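Local atomic coordinates of amide synthase (PDB entry 1L5A), a protein that acts as a condensation enzyme of nonribosomal peptide synthesis, probably forming an amide bond in the biosynthesis of vibriobactin. Residues F333-P338 / N363-G368; L376-D381 / S392-F397. All coordinates share one frame; numbering follows the deposited sequence.

Interaction 1. Residues F333-P338 / N363-G368; sequences FINILP and NFTFRG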
# COMPACT_ATOMS: atom_id res chain seq x y z
N PHE A 333 -19.70 -24.64 -6.06
CA PHE A 333 -18.40 -24.23 -5.53
C PHE A 333 -17.24 -24.84 -6.31
O PHE A 333 -17.28 -26.02 -6.69
CB PHE A 333 -18.33 -24.69 -4.07
CG PHE A 333 -17.25 -24.04 -3.27
CD1 PHE A 333 -17.54 -22.97 -2.44
CD2 PHE A 333 -15.94 -24.50 -3.34
CE1 PHE A 333 -16.53 -22.36 -1.68
CE2 PHE A 333 -14.92 -23.90 -2.59
CZ PHE A 333 -15.22 -22.82 -1.76
N ILE A 334 -16.19 -24.05 -6.56
CA ILE A 334 -15.04 -24.59 -7.28
C ILE A 334 -13.76 -24.48 -6.42
O ILE A 334 -13.56 -23.52 -5.69
CB ILE A 334 -14.87 -23.91 -8.67
CG1 ILE A 334 -13.73 -24.58 -9.43
CG2 ILE A 334 -14.59 -22.43 -8.51
CD1 ILE A 334 -13.66 -24.19 -10.87
N ASN A 335 -12.93 -25.51 -6.49
CA ASN A 335 -11.70 -25.59 -5.70
C ASN A 335 -10.61 -26.04 -6.63
O ASN A 335 -10.81 -26.96 -7.44
CB ASN A 335 -11.82 -26.68 -4.63
CG ASN A 335 -11.80 -26.14 -3.22
OD1 ASN A 335 -10.86 -25.46 -2.83
ND2 ASN A 335 -12.84 -26.45 -2.45
N ILE A 336 -9.45 -25.40 -6.53
CA ILE A 336 -8.33 -25.83 -7.35
C ILE A 336 -7.26 -26.29 -6.36
O ILE A 336 -6.86 -25.54 -5.48
CB ILE A 336 -7.74 -24.69 -8.18
CG1 ILE A 336 -8.81 -24.09 -9.12
CG2 ILE A 336 -6.56 -25.23 -8.94
CD1 ILE A 336 -9.35 -25.05 -10.19
N LEU A 337 -6.82 -27.54 -6.50
CA LEU A 337 -5.80 -28.09 -5.61
C LEU A 337 -4.55 -28.37 -6.45
O LEU A 337 -4.38 -29.47 -6.97
CB LEU A 337 -6.33 -29.36 -4.96
CG LEU A 337 -7.63 -29.04 -4.22
CD1 LEU A 337 -8.08 -30.26 -3.45
CD2 LEU A 337 -7.43 -27.83 -3.29
N PRO A 338 -3.66 -27.37 -6.56
CA PRO A 338 -2.41 -27.38 -7.32
C PRO A 338 -1.12 -27.86 -6.67
O PRO A 338 -0.19 -28.25 -7.36
CB PRO A 338 -2.28 -25.92 -7.73
CG PRO A 338 -2.66 -25.22 -6.44
CD PRO A 338 -3.85 -26.06 -5.90
N ASN A 363 -19.84 -29.50 -5.66
CA ASN A 363 -18.48 -28.98 -5.66
C ASN A 363 -17.66 -29.50 -6.86
O ASN A 363 -17.68 -30.70 -7.17
CB ASN A 363 -17.83 -29.42 -4.35
CG ASN A 363 -16.50 -28.75 -4.08
OD1 ASN A 363 -16.42 -27.83 -3.26
ND2 ASN A 363 -15.45 -29.21 -4.76
N PHE A 364 -16.98 -28.59 -7.55
CA PHE A 364 -16.13 -28.98 -8.67
C PHE A 364 -14.72 -28.78 -8.18
O PHE A 364 -14.35 -27.68 -7.75
CB PHE A 364 -16.41 -28.11 -9.91
CG PHE A 364 -17.81 -28.22 -10.40
CD1 PHE A 364 -18.72 -27.18 -10.19
CD2 PHE A 364 -18.26 -29.40 -10.98
CE1 PHE A 364 -20.06 -27.32 -10.55
CE2 PHE A 364 -19.60 -29.55 -11.34
CZ PHE A 364 -20.50 -28.51 -11.12
N THR A 365 -13.92 -29.84 -8.21
CA THR A 365 -12.56 -29.73 -7.74
C THR A 365 -11.53 -30.18 -8.77
O THR A 365 -11.70 -31.17 -9.47
CB THR A 365 -12.37 -30.52 -6.46
OG1 THR A 365 -12.85 -29.74 -5.36
CG2 THR A 365 -10.91 -30.87 -6.25
N PHE A 366 -10.47 -29.40 -8.88
CA PHE A 366 -9.42 -29.74 -9.81
C PHE A 366 -8.15 -29.97 -9.01
O PHE A 366 -7.63 -29.05 -8.38
CB PHE A 366 -9.22 -28.61 -10.81
CG PHE A 366 -10.31 -28.51 -11.84
CD1 PHE A 366 -11.35 -27.60 -11.70
CD2 PHE A 366 -10.27 -29.31 -12.99
CE1 PHE A 366 -12.34 -27.48 -12.70
CE2 PHE A 366 -11.24 -29.20 -13.99
CZ PHE A 366 -12.28 -28.28 -13.84
N ARG A 367 -7.68 -31.21 -9.00
CA ARG A 367 -6.46 -31.52 -8.27
C ARG A 367 -5.37 -31.93 -9.25
O ARG A 367 -5.61 -32.71 -10.18
CB ARG A 367 -6.68 -32.62 -7.22
CG ARG A 367 -7.91 -33.52 -7.45
CD ARG A 367 -8.05 -34.60 -6.36
NE ARG A 367 -7.20 -35.75 -6.65
CZ ARG A 367 -7.50 -36.71 -7.51
NH1 ARG A 367 -8.65 -36.68 -8.17
NH2 ARG A 367 -6.63 -37.70 -7.74
N GLY A 368 -4.19 -31.38 -9.04
CA GLY A 368 -3.07 -31.69 -9.91
C GLY A 368 -2.54 -30.46 -10.63
O GLY A 368 -2.58 -29.34 -10.10
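Ile334 and Ile336 meet Phe366 of the neighbouring strand on the more deeply buried face of this contact. The CD1 methyl of Ile334 lies at the edge of the Phe366 ring, near its plane and 4.0 Å from Phe366 CE1. In Ile336, chi2 of -64° folds CD1 back toward strand 362-368, 3.6 Å from Phe366 CD1. Helix 234-249 covers this face, setting Cys242 on Ile334, Trp234 on Ile336 and Leu238 on Phe366, while the Phe364 ring makes edge-to-face contacts with His393 and Phe397. Between the two faces the backbones form a parallel beta ladder, strands 333-337 and 362-368 being neighbours in a mixed sheet of the condensation domain. Asn335 N donates to Phe364 O (2.9 Å), and Asn335 O accepts from Phe366 N (2.9 Å), so one residue bonds to the residues on both sides of its partner Thr365. The opposite face is more exposed and mixes polar with apolar groups. Asn363 lies alongside Phe333, its amide 21° from the ring plane and its OD1 3.4 Å from Phe333 CD2; its ND2 makes a weak hydrogen bond to Thr365 OG1. Strand 255-260 covers this end, with Trp257 and Pro259 against Phe333. The solvent side is the other end, where Leu337 CD1 lies 4.0 Å from Thr365 CG2 and the end of Arg367 leads away from strand 333-337 to a salt bridge with Asp377.

Interaction 2. Residues L376-D381 / S392-F397; sequences LDITAD and SHCERF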
# COMPACT_ATOMS: atom_id res chain seq x y z
N LEU A 376 -10.50 -33.93 -12.32
CA LEU A 376 -11.68 -33.17 -11.93
C LEU A 376 -12.53 -34.06 -11.06
O LEU A 376 -12.84 -35.18 -11.45
CB LEU A 376 -12.49 -32.75 -13.16
CG LEU A 376 -13.94 -32.33 -12.85
CD1 LEU A 376 -13.96 -31.16 -11.90
CD2 LEU A 376 -14.67 -31.97 -14.13
N ASP A 377 -12.90 -33.58 -9.89
CA ASP A 377 -13.74 -34.35 -8.99
C ASP A 377 -15.06 -33.63 -8.84
O ASP A 377 -15.08 -32.46 -8.44
CB ASP A 377 -13.10 -34.47 -7.61
CG ASP A 377 -11.73 -35.09 -7.65
OD1 ASP A 377 -11.51 -36.01 -8.47
OD2 ASP A 377 -10.87 -34.66 -6.85
N ILE A 378 -16.16 -34.31 -9.16
CA ILE A 378 -17.49 -33.73 -9.03
C ILE A 378 -18.13 -34.37 -7.80
O ILE A 378 -18.55 -35.51 -7.85
CB ILE A 378 -18.36 -34.01 -10.27
CG1 ILE A 378 -17.56 -33.72 -11.55
CG2 ILE A 378 -19.60 -33.15 -10.24
CD1 ILE A 378 -17.07 -32.31 -11.65
N THR A 379 -18.21 -33.62 -6.71
CA THR A 379 -18.78 -34.11 -5.47
C THR A 379 -20.04 -33.36 -5.04
O THR A 379 -20.10 -32.13 -5.08
CB THR A 379 -17.76 -33.98 -4.34
OG1 THR A 379 -16.64 -34.82 -4.64
CG2 THR A 379 -18.37 -34.36 -3.01
N ALA A 380 -21.06 -34.12 -4.63
CA ALA A 380 -22.31 -33.52 -4.19
C ALA A 380 -22.77 -34.14 -2.89
O ALA A 380 -22.49 -35.30 -2.62
CB ALA A 380 -23.38 -33.71 -5.25
N ASP A 381 -23.45 -33.34 -2.09
CA ASP A 381 -24.02 -33.81 -0.83
C ASP A 381 -25.50 -34.01 -1.15
O ASP A 381 -26.25 -33.05 -1.27
CB ASP A 381 -23.85 -32.76 0.26
CG ASP A 381 -24.87 -32.91 1.37
OD1 ASP A 381 -25.32 -34.05 1.61
OD2 ASP A 381 -25.21 -31.89 2.01
N SER A 392 -26.11 -35.50 -14.02
CA SER A 392 -25.96 -34.71 -15.22
C SER A 392 -24.57 -34.04 -15.33
O SER A 392 -23.95 -34.09 -16.40
CB SER A 392 -27.08 -33.65 -15.26
OG SER A 392 -27.09 -32.95 -16.48
N HIS A 393 -24.10 -33.43 -14.24
CA HIS A 393 -22.80 -32.76 -14.25
C HIS A 393 -21.69 -33.75 -14.53
O HIS A 393 -20.77 -33.46 -15.31
CB HIS A 393 -22.51 -32.02 -12.93
CG HIS A 393 -23.22 -30.70 -12.80
ND1 HIS A 393 -22.97 -29.64 -13.64
CD2 HIS A 393 -24.16 -30.28 -11.92
CE1 HIS A 393 -23.73 -28.61 -13.28
NE2 HIS A 393 -24.46 -28.97 -12.25
N CYS A 394 -21.77 -34.94 -13.93
CA CYS A 394 -20.72 -35.93 -14.16
C CYS A 394 -20.61 -36.37 -15.61
O CYS A 394 -19.59 -36.91 -16.02
CB CYS A 394 -20.92 -37.14 -13.27
SG CYS A 394 -20.54 -36.83 -11.56
N GLU A 395 -21.66 -36.16 -16.39
CA GLU A 395 -21.61 -36.55 -17.78
C GLU A 395 -21.32 -35.33 -18.66
O GLU A 395 -20.57 -35.42 -19.63
CB GLU A 395 -22.93 -37.23 -18.20
N ARG A 396 -21.90 -34.19 -18.30
CA ARG A 396 -21.72 -32.98 -19.09
C ARG A 396 -20.38 -32.24 -18.92
O ARG A 396 -19.79 -31.79 -19.91
CB ARG A 396 -22.91 -32.03 -18.85
N PHE A 397 -19.89 -32.10 -17.69
CA PHE A 397 -18.64 -31.37 -17.51
C PHE A 397 -17.51 -32.01 -18.32
O PHE A 397 -16.85 -31.33 -19.10
CB PHE A 397 -18.26 -31.27 -16.02
CG PHE A 397 -17.54 -29.98 -15.65
CD1 PHE A 397 -16.97 -29.16 -16.63
CD2 PHE A 397 -17.41 -29.60 -14.32
CE1 PHE A 397 -16.30 -27.98 -16.29
CE2 PHE A 397 -16.75 -28.43 -13.96
CZ PHE A 397 -16.19 -27.62 -14.95
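Leu376 and Phe397 meet methyl to ring, a CH-pi contact within an apolar interface between strand and helix. The CD2 methyl of Leu376 stands over one face of the phenyl ring, 4.0 Å from the Phe397 ring centroid, and the two side chains cross at about a right angle. With CB of Leu376 already directed at the helix, its CG is anti to the backbone N (chi1 162°). CD2 sits over the CG–CD2 side of the ring, 3.6 Å from Phe397 CD2.

Two residues on, Ile378 touches three different helix residues. CG1 lies beside the backbone N, and a further bend at chi2 (-59°) brings CD1 obliquely to the same ring, 3.8 Å from Phe397 CD2. Ile378 CG2 packs on His393 CB (4.1 Å), and the branch point itself, Ile378 CB, lies 3.8 Å from Cys394 SG. Thus one beta-branched residue fits against helix positions i, i+1 and i+4. His393 offers only its CB here; its imidazole leads away, where ND1 is hydrogen-bonded to Tyr245 OH and NE2 to Glu250 OE1, so both ring nitrogens have partners and the ring's rotation is fixed.

This is one side of an alpha/beta layer packing in which the strand and the helix following it run nearly antiparallel: the axes of 376-381 and 392-397 approach to 9.1 Å, with directions 162° apart. Helix 387-409 lies against the sheet beside helix 234-249, whose Tyr245 stacks on Phe397; within the sheet, strand 374-381 is flanked by strands 208-214 and 362-368.

How the interactions relate
Both interactions involve one four-stranded sheet, and they join directly because strands 362-368 and 374-381 are antiparallel neighbours in it: Asn363 N and Thr379 O, like Thr365 O and Asp377 N, probably form hydrogen bonds. Interaction 1 builds the sheet, so backbone bonds dominate it; it is only partly buried, running from a covered apolar face to a mixed polar and apolar one that ends in exposed residues. Interaction 2 is a buried contact that packs a helix on one face of the sheet, has no hydrogen bond between its segments, and relies on mostly buried apolar side-chain contacts. The two apolar regions are continuous, since Phe364 packs on Ile378 and Phe366 on Leu376.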